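Fructooligosaccharide ABC transporter substrate-binding protein FusA (Streptococcus pneumoniae, PDB 5G61) captures short- and long-chain fructooligosaccharides, preferring tetrasaccharides and longer chains, for import by the FusABC-MsmK ABC transporter. Local coordinates at residues A[59-64]-A[314-319]; A[147-152]-A[170-175]; A[177-182]-A[261-266]; A[295-300]-A[414-419]. All coordinates share one frame; numbering follows the deposited sequence.

Contact 1 of 4, residues A[59-64]-A[314-319]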
loop_
_atom_site.group_PDB
_atom_site.type_symbol
_atom_site.label_atom_id
_atom_site.label_comp_id
_atom_site.label_asym_id
_atom_site.label_seq_id
_atom_site.Cartn_x
_atom_site.Cartn_y
_atom_site.Cartn_z
ATOM N N PRO A 59 -22.785 -12.215 -5.955
ATOM C CA PRO A 59 -23.573 -10.992 -6.179
ATOM C C PRO A 59 -23.568 -10.653 -7.660
ATOM O O PRO A 59 -23.029 -11.422 -8.460
ATOM C CB PRO A 59 -22.838 -9.940 -5.337
ATOM C CG PRO A 59 -21.381 -10.381 -5.417
ATOM C CD PRO A 59 -21.419 -11.921 -5.480
ATOM N N ASP A 60 -24.139 -9.508 -8.042
ATOM C CA ASP A 60 -24.036 -9.082 -9.438
ATOM C C ASP A 60 -22.615 -8.688 -9.827
ATOM O O ASP A 60 -22.281 -8.712 -11.019
ATOM C CB ASP A 60 -24.979 -7.911 -9.713
ATOM C CG ASP A 60 -26.430 -8.276 -9.497
ATOM O OD1 ASP A 60 -26.870 -9.321 -10.011
ATOM O OD2 ASP A 60 -27.120 -7.529 -8.788
ATOM N N ALA A 61 -21.786 -8.312 -8.857
ATOM C CA ALA A 61 -20.454 -7.768 -9.081
ATOM C C ALA A 61 -19.775 -7.620 -7.733
ATOM O O ALA A 61 -20.436 -7.343 -6.721
ATOM C CB ALA A 61 -20.499 -6.407 -9.784
ATOM N N ILE A 62 -18.458 -7.799 -7.722
ATOM C CA ILE A 62 -17.660 -7.558 -6.528
ATOM C C ILE A 62 -16.987 -6.197 -6.664
ATOM O O ILE A 62 -16.146 -5.981 -7.539
ATOM C CB ILE A 62 -16.634 -8.664 -6.297
ATOM C CG1 ILE A 62 -17.354 -9.992 -6.200
ATOM C CG2 ILE A 62 -15.874 -8.357 -5.059
ATOM C CD1 ILE A 62 -16.425 -11.149 -6.005
ATOM N N HIS A 63 -17.379 -5.286 -5.802
ATOM C CA HIS A 63 -16.944 -3.907 -5.803
ATOM C C HIS A 63 -15.861 -3.741 -4.751
ATOM O O HIS A 63 -15.864 -4.436 -3.731
ATOM C CB HIS A 63 -18.137 -3.000 -5.516
ATOM C CG HIS A 63 -17.779 -1.573 -5.264
ATOM N ND1 HIS A 63 -17.437 -1.101 -4.013
ATOM C CD2 HIS A 63 -17.745 -0.506 -6.093
ATOM C CE1 HIS A 63 -17.188 0.192 -4.087
ATOM N NE2 HIS A 63 -17.373 0.579 -5.336
ATOM N N ASN A 64 -14.909 -2.838 -5.018
ATOM C CA ASN A 64 -13.739 -2.665 -4.146
ATOM C C ASN A 64 -13.057 -4.000 -3.878
ATOM O O ASN A 64 -12.425 -4.206 -2.832
ATOM C CB ASN A 64 -14.097 -1.979 -2.830
ATOM C CG ASN A 64 -12.939 -1.179 -2.272
ATOM O OD1 ASN A 64 -12.017 -0.847 -3.000
ATOM N ND2 ASN A 64 -12.982 -0.863 -0.981
ATOM N N SER A 314 -20.782 -13.727 -13.474
ATOM C CA SER A 314 -21.577 -14.381 -14.507
ATOM C C SER A 314 -23.055 -14.432 -14.180
ATOM O O SER A 314 -23.854 -14.693 -15.077
ATOM C CB SER A 314 -21.103 -15.803 -14.730
ATOM O OG SER A 314 -21.320 -16.544 -13.547
ATOM N N VAL A 315 -23.453 -14.202 -12.928
ATOM C CA VAL A 315 -24.879 -14.160 -12.629
ATOM C C VAL A 315 -25.468 -12.764 -12.805
ATOM O O VAL A 315 -26.658 -12.564 -12.533
ATOM C CB VAL A 315 -25.141 -14.709 -11.210
ATOM C CG1 VAL A 315 -24.474 -16.046 -11.057
ATOM C CG2 VAL A 315 -24.663 -13.734 -10.137
ATOM N N ASN A 316 -24.677 -11.794 -13.246
ATOM C CA ASN A 316 -25.169 -10.437 -13.442
ATOM C C ASN A 316 -26.090 -10.393 -14.660
ATOM O O ASN A 316 -25.667 -10.705 -15.776
ATOM C CB ASN A 316 -23.989 -9.486 -13.624
ATOM C CG ASN A 316 -24.394 -8.025 -13.578
ATOM O OD1 ASN A 316 -25.385 -7.616 -14.193
ATOM N ND2 ASN A 316 -23.624 -7.223 -12.839
ATOM N N LYS A 317 -27.342 -9.984 -14.457
ATOM C CA LYS A 317 -28.337 -10.062 -15.525
ATOM C C LYS A 317 -28.611 -8.735 -16.228
ATOM O O LYS A 317 -29.326 -8.738 -17.238
ATOM C CB LYS A 317 -29.659 -10.646 -14.990
ATOM C CG LYS A 317 -29.845 -12.131 -15.335
ATOM C CD LYS A 317 -28.516 -12.900 -15.251
ATOM C CE LYS A 317 -28.571 -14.294 -15.887
ATOM N NZ LYS A 317 -27.221 -14.751 -16.381
ATOM N N ASN A 318 -28.058 -7.602 -15.747
ATOM C CA ASN A 318 -28.171 -6.333 -16.477
ATOM C C ASN A 318 -26.772 -5.760 -16.686
ATOM O O ASN A 318 -26.309 -4.885 -15.947
ATOM C CB ASN A 318 -29.102 -5.336 -15.772
ATOM C CG ASN A 318 -29.577 -4.202 -16.718
ATOM O OD1 ASN A 318 -28.876 -3.800 -17.670
ATOM N ND2 ASN A 318 -30.766 -3.686 -16.446
ATOM N N LEU A 319 -26.109 -6.243 -17.735
ATOM C CA LEU A 319 -24.736 -5.837 -18.000
ATOM C C LEU A 319 -24.658 -4.359 -18.344
ATOM O O LEU A 319 -23.827 -3.625 -17.796
ATOM C CB LEU A 319 -24.166 -6.682 -19.128
ATOM C CG LEU A 319 -24.135 -8.163 -18.792
ATOM C CD1 LEU A 319 -23.321 -8.911 -19.815
ATOM C CD2 LEU A 319 -23.590 -8.384 -17.369
#

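Contact 2 of 4, residues A[147-152]-A[170-175]. With CA (calcium ion), chain I.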
loop_
_atom_site.group_PDB
_atom_site.type_symbol
_atom_site.label_atom_id
_atom_site.label_comp_id
_atom_site.label_asym_id
_atom_site.label_seq_id
_atom_site.Cartn_x
_atom_site.Cartn_y
_atom_site.Cartn_z
ATOM N N LYS A 147 16.206 16.882 20.997
ATOM C CA LYS A 147 16.543 18.184 21.551
ATOM C C LYS A 147 16.696 18.095 23.056
ATOM O O LYS A 147 17.674 18.595 23.619
ATOM C CB LYS A 147 15.479 19.217 21.167
ATOM C CG LYS A 147 15.804 20.617 21.675
ATOM C CD LYS A 147 15.249 21.742 20.768
ATOM C CE LYS A 147 16.229 22.945 20.682
ATOM N NZ LYS A 147 15.593 24.204 20.183
ATOM N N LYS A 148 15.745 17.428 23.714
ATOM C CA LYS A 148 15.752 17.306 25.167
ATOM C C LYS A 148 17.048 16.695 25.662
ATOM O O LYS A 148 17.575 17.102 26.707
ATOM C CB LYS A 148 14.555 16.465 25.626
ATOM C CG LYS A 148 14.767 15.683 26.941
ATOM C CD LYS A 148 14.628 16.579 28.194
ATOM C CE LYS A 148 14.625 15.769 29.515
ATOM N NZ LYS A 148 15.985 15.399 30.051
ATOM N N LEU A 149 17.567 15.707 24.944
ATOM C CA LEU A 149 18.767 14.993 25.355
ATOM C C LEU A 149 20.039 15.557 24.724
ATOM O O LEU A 149 21.121 14.980 24.921
ATOM C CB LEU A 149 18.635 13.503 25.004
ATOM C CG LEU A 149 17.683 12.564 25.757
ATOM C CD1 LEU A 149 17.355 11.287 24.927
ATOM C CD2 LEU A 149 18.273 12.190 27.105
ATOM N N GLY A 150 19.925 16.647 23.964
ATOM C CA GLY A 150 21.069 17.277 23.310
ATOM C C GLY A 150 21.790 16.380 22.328
ATOM O O GLY A 150 23.020 16.382 22.281
ATOM N N LEU A 151 21.055 15.597 21.551
ATOM C CA LEU A 151 21.647 14.710 20.557
ATOM C C LEU A 151 21.418 15.280 19.164
ATOM O O LEU A 151 20.347 15.829 18.883
ATOM C CB LEU A 151 21.048 13.309 20.642
ATOM C CG LEU A 151 21.093 12.590 21.989
ATOM C CD1 LEU A 151 19.940 11.621 22.090
ATOM C CD2 LEU A 151 22.402 11.846 22.140
ATOM N N GLU A 152 22.433 15.177 18.301
ATOM C CA GLU A 152 22.220 15.539 16.905
ATOM C C GLU A 152 21.396 14.455 16.210
ATOM O O GLU A 152 21.357 13.295 16.641
ATOM C CB GLU A 152 23.539 15.699 16.150
ATOM C CG GLU A 152 24.552 16.696 16.678
ATOM C CD GLU A 152 25.898 16.572 15.948
ATOM O OE1 GLU A 152 25.897 16.502 14.696
ATOM O OE2 GLU A 152 26.960 16.521 16.617
ATOM N N GLY A 170 17.380 7.722 29.027
ATOM C CA GLY A 170 17.443 9.127 29.362
ATOM C C GLY A 170 16.156 9.801 29.775
ATOM O O GLY A 170 16.181 11.009 30.037
ATOM N N ASP A 171 15.039 9.064 29.866
ATOM C CA ASP A 171 13.738 9.604 30.245
ATOM C C ASP A 171 13.434 10.939 29.556
ATOM O O ASP A 171 13.112 11.918 30.235
ATOM C CB ASP A 171 13.672 9.759 31.772
ATOM C CG ASP A 171 12.259 10.121 32.276
ATOM O OD1 ASP A 171 11.271 9.657 31.681
ATOM O OD2 ASP A 171 12.122 10.871 33.257
ATOM N N PRO A 172 13.512 11.040 28.224
ATOM C CA PRO A 172 13.272 12.349 27.597
ATOM C C PRO A 172 11.826 12.839 27.695
ATOM O O PRO A 172 11.595 14.032 27.452
ATOM C CB PRO A 172 13.692 12.121 26.139
ATOM C CG PRO A 172 13.511 10.666 25.914
ATOM C CD PRO A 172 13.876 10.015 27.225
ATOM N N ASN A 173 10.846 11.967 27.993
ATOM C CA ASN A 173 9.476 12.413 28.308
ATOM C C ASN A 173 9.366 13.013 29.704
ATOM O O ASN A 173 8.367 13.667 30.003
ATOM C CB ASN A 173 8.482 11.250 28.225
ATOM C CG ASN A 173 8.788 10.155 29.246
ATOM O OD1 ASN A 173 9.601 10.347 30.139
ATOM N ND2 ASN A 173 8.166 9.008 29.106
ATOM N N GLY A 174 10.330 12.728 30.581
ATOM C CA GLY A 174 10.441 13.357 31.875
ATOM C C GLY A 174 9.484 12.868 32.937
ATOM O O GLY A 174 9.379 13.520 33.981
ATOM N N ASN A 175 8.777 11.756 32.712
ATOM C CA ASN A 175 7.822 11.240 33.680
ATOM C C ASN A 175 8.450 10.281 34.675
ATOM O O ASN A 175 7.717 9.578 35.385
ATOM C CB ASN A 175 6.656 10.557 32.974
ATOM C CG ASN A 175 7.073 9.335 32.171
ATOM O OD1 ASN A 175 8.231 8.913 32.181
ATOM N ND2 ASN A 175 6.116 8.750 31.476
HETATM CA CA CA I . 9.803 8.255 30.465
HETATM O O HOH W 1 15.519 13.233 32.305
#

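Contact 3 of 4, residues A[177-182]-A[261-266]. With CA (calcium ion), chain I.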
loop_
_atom_site.group_PDB
_atom_site.type_symbol
_atom_site.label_atom_id
_atom_site.label_comp_id
_atom_site.label_asym_id
_atom_site.label_seq_id
_atom_site.Cartn_x
_atom_site.Cartn_y
_atom_site.Cartn_z
ATOM N N GLU A 177 9.806 7.456 34.380
ATOM C CA GLU A 177 9.714 6.027 34.113
ATOM C C GLU A 177 10.339 5.683 32.764
ATOM O O GLU A 177 10.327 6.481 31.822
ATOM C CB GLU A 177 8.252 5.536 34.168
ATOM C CG GLU A 177 8.071 4.006 33.942
ATOM C CD GLU A 177 9.233 3.124 34.494
ATOM O OE1 GLU A 177 9.603 3.243 35.684
ATOM O OE2 GLU A 177 9.791 2.318 33.712
ATOM N N ALA A 178 10.897 4.475 32.700
ATOM C CA ALA A 178 11.420 3.898 31.469
ATOM C C ALA A 178 10.290 3.389 30.583
ATOM O O ALA A 178 10.321 2.245 30.128
ATOM C CB ALA A 178 12.391 2.764 31.791
ATOM N N ASP A 179 9.284 4.226 30.345
ATOM C CA ASP A 179 8.195 3.894 29.441
ATOM C C ASP A 179 8.557 4.107 27.976
ATOM O O ASP A 179 7.786 3.702 27.098
ATOM C CB ASP A 179 6.979 4.747 29.786
ATOM C CG ASP A 179 7.254 6.218 29.600
ATOM O OD1 ASP A 179 8.451 6.554 29.543
ATOM O OD2 ASP A 179 6.296 7.025 29.500
ATOM N N GLU A 180 9.695 4.745 27.700
ATOM C CA GLU A 180 10.069 5.080 26.335
ATOM C C GLU A 180 10.260 3.818 25.497
ATOM O O GLU A 180 10.979 2.893 25.890
ATOM C CB GLU A 180 11.349 5.927 26.338
ATOM C CG GLU A 180 11.106 7.428 26.587
ATOM C CD GLU A 180 11.144 7.834 28.082
ATOM O OE1 GLU A 180 11.430 6.982 28.947
ATOM O OE2 GLU A 180 10.891 9.023 28.387
ATOM N N ILE A 181 9.613 3.786 24.339
ATOM C CA ILE A 181 9.790 2.711 23.369
ATOM C C ILE A 181 10.743 3.220 22.289
ATOM O O ILE A 181 10.322 4.018 21.428
ATOM C CB ILE A 181 8.449 2.277 22.768
ATOM C CG1 ILE A 181 7.504 1.807 23.876
ATOM C CG2 ILE A 181 8.641 1.196 21.729
ATOM C CD1 ILE A 181 6.105 1.636 23.417
ATOM N N PRO A 182 12.004 2.797 22.281
ATOM C CA PRO A 182 12.961 3.435 21.359
ATOM C C PRO A 182 12.661 3.144 19.899
ATOM O O PRO A 182 12.740 4.052 19.069
ATOM C CB PRO A 182 14.320 2.857 21.797
ATOM C CG PRO A 182 14.076 2.279 23.204
ATOM C CD PRO A 182 12.631 1.832 23.196
ATOM N N ASP A 261 0.181 8.710 22.506
ATOM C CA ASP A 261 0.871 9.082 23.736
ATOM C C ASP A 261 2.333 9.417 23.519
ATOM O O ASP A 261 3.059 9.588 24.501
ATOM C CB ASP A 261 0.789 7.981 24.784
ATOM C CG ASP A 261 -0.616 7.719 25.252
ATOM O OD1 ASP A 261 -1.463 8.639 25.159
ATOM O OD2 ASP A 261 -0.861 6.585 25.726
ATOM N N GLN A 262 2.789 9.485 22.271
ATOM C CA GLN A 262 4.141 9.953 21.951
ATOM C C GLN A 262 5.221 9.120 22.639
ATOM O O GLN A 262 6.234 9.647 23.105
ATOM C CB GLN A 262 4.295 11.430 22.295
ATOM C CG GLN A 262 3.655 12.332 21.270
ATOM C CD GLN A 262 4.453 13.604 21.058
ATOM O OE1 GLN A 262 5.452 13.860 21.757
ATOM N NE2 GLN A 262 4.023 14.416 20.092
ATOM N N LYS A 263 5.014 7.805 22.665
ATOM C CA LYS A 263 5.900 6.877 23.347
ATOM C C LYS A 263 7.013 6.323 22.456
ATOM O O LYS A 263 7.899 5.615 22.963
ATOM C CB LYS A 263 5.065 5.730 23.927
ATOM C CG LYS A 263 4.044 6.219 24.966
ATOM C CD LYS A 263 3.933 5.244 26.109
ATOM C CE LYS A 263 2.674 5.500 26.919
ATOM N NZ LYS A 263 1.809 4.268 27.038
ATOM N N PHE A 264 6.997 6.633 21.154
ATOM C CA PHE A 264 7.934 6.063 20.208
ATOM C C PHE A 264 9.152 6.964 20.032
ATOM O O PHE A 264 9.027 8.188 19.949
ATOM C CB PHE A 264 7.261 5.855 18.853
ATOM C CG PHE A 264 6.197 4.797 18.846
ATOM C CD1 PHE A 264 6.267 3.712 19.689
ATOM C CD2 PHE A 264 5.125 4.889 17.963
ATOM C CE1 PHE A 264 5.286 2.742 19.663
ATOM C CE2 PHE A 264 4.133 3.919 17.933
ATOM C CZ PHE A 264 4.220 2.843 18.781
ATOM N N GLY A 265 10.332 6.343 19.959
ATOM C CA GLY A 265 11.541 7.043 19.553
ATOM C C GLY A 265 11.655 7.098 18.041
ATOM O O GLY A 265 11.697 8.173 17.436
ATOM N N VAL A 266 11.727 5.921 17.425
ATOM C CA VAL A 266 11.691 5.769 15.977
ATOM C C VAL A 266 10.650 4.710 15.646
ATOM O O VAL A 266 10.628 3.642 16.269
ATOM C CB VAL A 266 13.068 5.391 15.388
ATOM C CG1 VAL A 266 12.903 4.998 13.924
ATOM C CG2 VAL A 266 14.058 6.560 15.529
HETATM CA CA CA I . 9.803 8.255 30.465
#

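Contact 4 of 4, residues A[295-300]-A[414-419]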
loop_
_atom_site.group_PDB
_atom_site.type_symbol
_atom_site.label_atom_id
_atom_site.label_comp_id
_atom_site.label_asym_id
_atom_site.label_seq_id
_atom_site.Cartn_x
_atom_site.Cartn_y
_atom_site.Cartn_z
ATOM N N LYS A 295 24.544 3.610 1.551
ATOM C CA LYS A 295 23.539 4.652 1.733
ATOM C C LYS A 295 22.627 4.510 0.523
ATOM O O LYS A 295 22.993 4.929 -0.587
ATOM C CB LYS A 295 24.157 6.035 1.842
ATOM C CG LYS A 295 23.287 7.052 2.526
ATOM C CD LYS A 295 23.971 8.420 2.621
ATOM C CE LYS A 295 22.996 9.465 3.167
ATOM N NZ LYS A 295 23.625 10.782 3.345
ATOM N N HIS A 296 21.479 3.873 0.753
ATOM C CA HIS A 296 20.588 3.410 -0.292
ATOM C C HIS A 296 19.141 3.520 0.175
ATOM O O HIS A 296 18.844 3.427 1.369
ATOM C CB HIS A 296 20.921 1.971 -0.658
ATOM C CG HIS A 296 20.227 1.464 -1.888
ATOM N ND1 HIS A 296 20.434 2.001 -3.144
ATOM C CD2 HIS A 296 19.382 0.422 -2.062
ATOM C CE1 HIS A 296 19.731 1.323 -4.034
ATOM N NE2 HIS A 296 19.085 0.355 -3.406
ATOM N N VAL A 297 18.239 3.714 -0.778
ATOM C CA VAL A 297 16.817 3.522 -0.547
ATOM C C VAL A 297 16.324 2.503 -1.563
ATOM O O VAL A 297 16.412 2.727 -2.773
ATOM C CB VAL A 297 16.017 4.826 -0.658
ATOM C CG1 VAL A 297 14.553 4.526 -0.516
ATOM C CG2 VAL A 297 16.457 5.807 0.407
ATOM N N ALA A 298 15.815 1.385 -1.078
ATOM C CA ALA A 298 15.229 0.423 -1.989
ATOM C C ALA A 298 13.903 0.963 -2.529
ATOM O O ALA A 298 13.147 1.658 -1.839
ATOM C CB ALA A 298 15.057 -0.927 -1.300
ATOM N N ARG A 299 13.652 0.707 -3.800
ATOM C CA ARG A 299 12.394 1.120 -4.378
ATOM C C ARG A 299 11.382 0.009 -4.162
ATOM O O ARG A 299 11.679 -1.179 -4.358
ATOM C CB ARG A 299 12.545 1.448 -5.863
ATOM C CG ARG A 299 13.372 2.693 -6.133
ATOM C CD ARG A 299 13.670 2.884 -7.624
ATOM N NE ARG A 299 12.523 3.342 -8.400
ATOM C CZ ARG A 299 12.503 3.455 -9.730
ATOM N NH1 ARG A 299 13.566 3.129 -10.438
ATOM N NH2 ARG A 299 11.410 3.871 -10.357
ATOM N N THR A 300 10.190 0.400 -3.748
ATOM C CA THR A 300 9.098 -0.545 -3.818
ATOM C C THR A 300 8.776 -0.828 -5.267
ATOM O O THR A 300 9.257 -0.155 -6.182
ATOM C CB THR A 300 7.847 0.002 -3.122
ATOM O OG1 THR A 300 7.357 1.148 -3.852
ATOM C CG2 THR A 300 8.155 0.380 -1.668
ATOM N N PRO A 414 17.417 11.052 -4.034
ATOM C CA PRO A 414 18.871 11.043 -4.298
ATOM C C PRO A 414 19.549 9.732 -3.990
ATOM O O PRO A 414 20.702 9.544 -4.394
ATOM C CB PRO A 414 19.418 12.143 -3.373
ATOM C CG PRO A 414 18.267 12.994 -3.046
ATOM C CD PRO A 414 17.047 12.136 -3.102
ATOM N N TYR A 415 18.902 8.834 -3.256
ATOM C CA TYR A 415 19.536 7.590 -2.848
ATOM C C TYR A 415 18.899 6.373 -3.503
ATOM O O TYR A 415 19.261 5.228 -3.172
ATOM C CB TYR A 415 19.539 7.510 -1.325
ATOM C CG TYR A 415 20.343 8.673 -0.786
ATOM C CD1 TYR A 415 21.723 8.735 -1.008
ATOM C CD2 TYR A 415 19.737 9.734 -0.113
ATOM C CE1 TYR A 415 22.493 9.822 -0.552
ATOM C CE2 TYR A 415 20.502 10.830 0.359
ATOM C CZ TYR A 415 21.877 10.861 0.133
ATOM O OH TYR A 415 22.650 11.920 0.579
ATOM N N MET A 416 18.016 6.598 -4.483
ATOM C CA MET A 416 17.460 5.513 -5.283
ATOM C C MET A 416 18.387 5.260 -6.466
ATOM O O MET A 416 18.188 5.761 -7.566
ATOM C CB MET A 416 16.046 5.856 -5.723
ATOM C CG MET A 416 15.124 6.252 -4.557
ATOM S SD MET A 416 13.408 6.430 -5.110
ATOM C CE MET A 416 12.670 7.351 -3.750
ATOM N N SER A 417 19.418 4.448 -6.223
ATOM C CA SER A 417 20.403 4.118 -7.244
ATOM C C SER A 417 19.894 3.157 -8.322
ATOM O O SER A 417 20.539 3.026 -9.367
ATOM C CB SER A 417 21.605 3.476 -6.596
ATOM O OG SER A 417 22.081 4.277 -5.550
ATOM N N ASN A 418 18.817 2.437 -8.079
ATOM C CA ASN A 418 18.301 1.489 -9.063
ATOM C C ASN A 418 17.497 2.261 -10.109
ATOM O O ASN A 418 16.506 2.928 -9.779
ATOM C CB ASN A 418 17.438 0.417 -8.389
ATOM C CG ASN A 418 18.235 -0.472 -7.407
ATOM O OD1 ASN A 418 18.721 0.001 -6.369
ATOM N ND2 ASN A 418 18.333 -1.759 -7.716
ATOM N N VAL A 419 17.953 2.207 -11.359
ATOM C CA VAL A 419 17.245 2.879 -12.444
ATOM C C VAL A 419 15.850 2.296 -12.625
ATOM O O VAL A 419 14.893 3.024 -12.917
ATOM C CB VAL A 419 18.060 2.787 -13.748
ATOM C CG1 VAL A 419 17.360 3.545 -14.862
ATOM C CG2 VAL A 419 19.442 3.347 -13.533
HETATM O O HOH W 2 22.797 3.862 -2.764
#

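Contact 1 of 4, residues A[59-64]-A[314-319]
The carboxamide of N316 reaches across to the carbonyl of D60, and the contact is arranged round that one group. With CG swung anti to its own backbone N (chi1 -169°), N316 brings its carboxamide against the D60 carbonyl, just before strand 61-63, and ND2 donates to D60 O at 2.7 Å. The bond is short but bent: the donor stands above the carbonyl plane, 47° out of it, rather than on a lone pair. The same approach sets the amide nitrogen beside the aliphatic part of D60, with N316 ND2 3.5 Å from D60 CB. The carboxylate of D60 takes another course. Its OD1 passes 4.0 Å from N316 CA, while OD2 is bonded to the backbone N of K6 in strand 4-10, the strand next to 61-63. On the flank, the CG2 methyl of V315 rests against the P59 carbonyl oxygen at 3.3 Å, an oxygen that also accepts from the T313 hydroxyl. The other end of the amide is used within its own loop: N316 OD1 accepts from N318 N at 3.1 Å, an Asx turn, just ahead of helix 319-329, where N318 is the N-cap. N316 ND2 has a further partner in T322 OG1 of that helix. Bonds at both ends of the amide therefore distinguish its nitrogen from its oxygen and fix its rotation. A single neutral amide, with no charge pairing across the contact, thus ties the entry of a central strand to the loop that leads from edge strand 310-312 into the next helix.

Contact 2 of 4, residues A[147-152]-A[170-175]
K148, the last residue of helix 143-148, has CG anti to the backbone N (chi1 151°) and then bends at chi2 (78°) and chi4 (83°), a course that folds its methylenes over P172: K148 CG lies 3.8 Å from P172 CB and 3.6 Å from P172 O. L149 has CG beside its backbone N, and its two methyls part company there. CD1 goes to the proline ring, 3.9 Å from P172 CB, with the two side chains slanting past each other, while CD2 sits 3.8 Å from G170 O. P172 is thus gripped by a lysine stem and a leucine branch, and W145 from helix 143-148 touches it as well. The proline belongs to a calcium loop whose D-x-N-x-N spacing resembles the start of an EF-hand loop: D171, N173 and N175 each give OD1 to the metal, with D171 OD1 at 2.4 Å from the calcium, and E177, D179 and E180 complete the site. Inside the loop a type I turn runs from D171 to G174, and N173 OD1 also accepts from N175 N at 3.0 Å, an Asx turn. D171 OD2, turned from the metal, takes the backbone N of G176. A water accepts from K148 NZ and donates to G170 O, both at 3.2 Å.

Contact 3 of 4, residues A[177-182]-A[261-266]
The F264 ring runs alongside I181, both side chains pointing the same way from neighbouring strands. I181 CD1 comes within 4.0 Å of F264 CE1, approaching obliquely, while I181 CG2 is equally near F264 CD1; the ring of Y255 meets the phenylalanine with planes at about 40°. A second flat group, the E180 carboxylate, holds the calcium with both oxygens, OE2 at 2.5 Å and OE1 at 2.6 Å. D179, with CG between its backbone N and carbonyl carbon (chi1 63°), turns OD1 onto the same ion, and E177 contributes its carbonyl oxygen. Right after these ligands the chain enters the sheet. I181 bridges F264 in parallel fashion: I181 N donates to K263 O at 2.9 Å, and G265 N returns to I181 O at 2.8 Å. A third bond, from V266 N to P182 O at 2.7 Å, carries the pairing onward as the chain turns a corner at 265-266. In the wider fold, strand 181-183 is an outermost strand of its mixed sheet, next to 264-269, which in turn neighbours 138-142, where I141 meets V266. Helix 252-260 lies against I181 and F264 through K258, and helix 157-169 packs on P182 through L164 and K168.

Contact 4 of 4, residues A[295-300]-A[414-419]
Y415 begins the contact by laying its ring under the extended side chain of K295. K295 CE stands over the ring face, 4.0 Å from its centroid, in a CH-pi contact, and K295 NZ continues to the rim to donate to Y415 OH at 3.1 Å. The backbone carbonyl of Y415 accepts from V297 N at 3.0 Å, the donor rising 54° out of the carbonyl plane, while V297 CG2 packs on Y415 CB at 3.9 Å. M416, at the centre of an inverse gamma turn, sends its sulfur to the stem of R299, SD lying 3.9 Å from R299 CG, the two side chains crossing at about a right angle. S417 comes to the edge of the H296 ring, where one water sits between S417 OG, at 2.9 Å, and H296 ND1. At N418 and V419 the main-chain carbonyls receive R299, which, bent at chi3 (74°), brings NH1 to N418 O at 3.0 Å and, in a weak bond, to V419 O at 2.8 Å. N418 ND2 donates to V212 O. Besides the K295 and V297 bonds, then, a positive guanidinium joins the two irregular loops by meeting main-chain carbonyls at its edge; their partial negative charge probably steadies it where it is buried.

Overall arrangement
Contacts 2 and 3 meet at one calcium site: their centres are 11 Å apart and their segments share the ion, the 170-175 turn giving three ligand residues and the 177-182 run three more. Calcium binding is essential for translocating fructooligosaccharides, and this site is probably the one concerned. Contact 1 lies across the chain's centre, about 49 Å from contact 3 between centres and in a different sheet from it. The bound sugar lies between these ends: the side chain of F264 is about 14 Å from a fructose unit, and that of A61 about 11 Å from that of substrate-binding K309. Contact 4, about 30 Å from contact 3 between centres, is near the second calcium, about 11 Å from the N418 side chain.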